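Local atomic coordinates of probable transcriptional regulator (Pseudomonas aeruginosa, PDB entry 2NNN), a protein that probably binds DNA as a dimeric transcriptional regulator of the MarR family, through a winged helix-turn-helix domain. Residues 34-37 with 38-42. Residues are numbered along the deposited sequence; the frame is centred on the assembly and turned at random.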
# COMPACT_ATOMS: atom_id res chain seq x y z
N ASN A 34 -8.51 -15.41 11.05
CA ASN A 34 -9.26 -14.79 12.15
C ASN A 34 -10.09 -13.59 11.71
O ASN A 34 -10.66 -12.88 12.53
CB ASN A 34 -8.34 -14.42 13.32
CG ASN A 34 -7.21 -13.50 12.90
OD1 ASN A 34 -7.36 -12.68 11.99
ND2 ASN A 34 -6.05 -13.64 13.55
N GLY A 35 -10.14 -13.36 10.40
CA GLY A 35 -10.91 -12.25 9.86
C GLY A 35 -10.37 -10.85 10.13
O GLY A 35 -11.07 -9.88 9.87
N LEU A 36 -9.15 -10.72 10.66
CA LEU A 36 -8.53 -9.41 10.88
C LEU A 36 -7.78 -8.87 9.63
O LEU A 36 -7.22 -9.66 8.85
CB LEU A 36 -7.57 -9.44 12.09
CG LEU A 36 -8.13 -9.67 13.51
CD1 LEU A 36 -7.02 -9.78 14.54
CD2 LEU A 36 -9.11 -8.59 13.94
N THR A 37 -7.76 -7.55 9.47
CA THR A 37 -6.94 -6.90 8.44
C THR A 37 -5.44 -6.87 8.84
O THR A 37 -5.10 -7.05 10.02
CB THR A 37 -7.42 -5.47 8.15
OG1 THR A 37 -7.24 -4.65 9.32
CG2 THR A 37 -8.88 -5.46 7.75
N PRO A 38 -4.53 -6.70 7.85
CA PRO A 38 -3.10 -6.52 8.20
C PRO A 38 -2.83 -5.55 9.34
O PRO A 38 -2.02 -5.87 10.22
CB PRO A 38 -2.48 -6.01 6.89
CG PRO A 38 -3.29 -6.69 5.82
CD PRO A 38 -4.72 -6.72 6.38
N THR A 39 -3.47 -4.37 9.32
CA THR A 39 -3.17 -3.31 10.29
C THR A 39 -3.80 -3.63 11.63
O THR A 39 -3.19 -3.40 12.68
CB THR A 39 -3.61 -1.90 9.81
OG1 THR A 39 -4.96 -1.95 9.33
CG2 THR A 39 -2.73 -1.44 8.66
N GLN A 40 -5.01 -4.20 11.60
CA GLN A 40 -5.62 -4.73 12.81
C GLN A 40 -4.71 -5.71 13.53
O GLN A 40 -4.60 -5.67 14.75
CB GLN A 40 -6.99 -5.35 12.51
CG GLN A 40 -8.10 -4.30 12.42
CD GLN A 40 -9.37 -4.82 11.78
OE1 GLN A 40 -9.61 -6.03 11.73
NE2 GLN A 40 -10.20 -3.91 11.30
N TRP A 41 -4.02 -6.56 12.76
CA TRP A 41 -3.10 -7.58 13.28
C TRP A 41 -1.83 -6.93 13.82
O TRP A 41 -1.34 -7.32 14.88
CB TRP A 41 -2.75 -8.60 12.17
CG TRP A 41 -1.70 -9.63 12.57
CD1 TRP A 41 -0.40 -9.71 12.13
CD2 TRP A 41 -1.87 -10.75 13.48
NE1 TRP A 41 0.24 -10.79 12.70
CE2 TRP A 41 -0.64 -11.44 13.54
CE3 TRP A 41 -2.94 -11.22 14.26
CZ2 TRP A 41 -0.44 -12.56 14.35
CZ3 TRP A 41 -2.75 -12.35 15.06
CH2 TRP A 41 -1.51 -13.00 15.10
N ALA A 42 -1.30 -5.96 13.08
CA ALA A 42 -0.10 -5.21 13.46
C ALA A 42 -0.27 -4.53 14.82
O ALA A 42 0.62 -4.62 15.67
CB ALA A 42 0.25 -4.16 12.39
O HOH W 1 -8.00 -1.84 8.86
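Trp41 N donates to Thr37 O (3.0 Å), the first backbone bond of the helix that begins at Pro38. Thr37 is the N-cap. Thr37 OG1 accepts from Gln40 N at 3.2 Å, and the N-H points well at it (158°). The hydroxyl reaches this amide because it lies between the backbone N and the carbonyl carbon of Thr37 (chi1 65°). Gln40 returns the bond: its side chain runs back past Thr37 OG1, and Gln40 OE1 accepts from Thr37 N at 3.3 Å. That bond is nearly straight at hydrogen, but the donor sits well above the carbonyl plane of the Gln40 amide (63° out of it), so the bond does not use a lone pair direction. The two reciprocal bonds make a capping box and hold the Gln40 amide against the turn. A water bridges Thr37 OG1 and Thr39 OG1. Leu36 lays CD2 beside Gln40 OE1 (3.4 Å), while its other methyl, CD1, meets the edge of the Trp41 ring at CE3 (4.3 Å). Asn34 ND2 approaches the Trp41 ring obliquely, 3.9 Å from Trp41 CZ3. The turn thus starts helix 38-50 after the loop that follows helix 13-31. Leu36 and Gln40 pack on Leu76 of helix 66-78, Trp41 rests on Leu106 and Ala113 of helix 100-121, and Thr39 meets Arg18 of the second subunit.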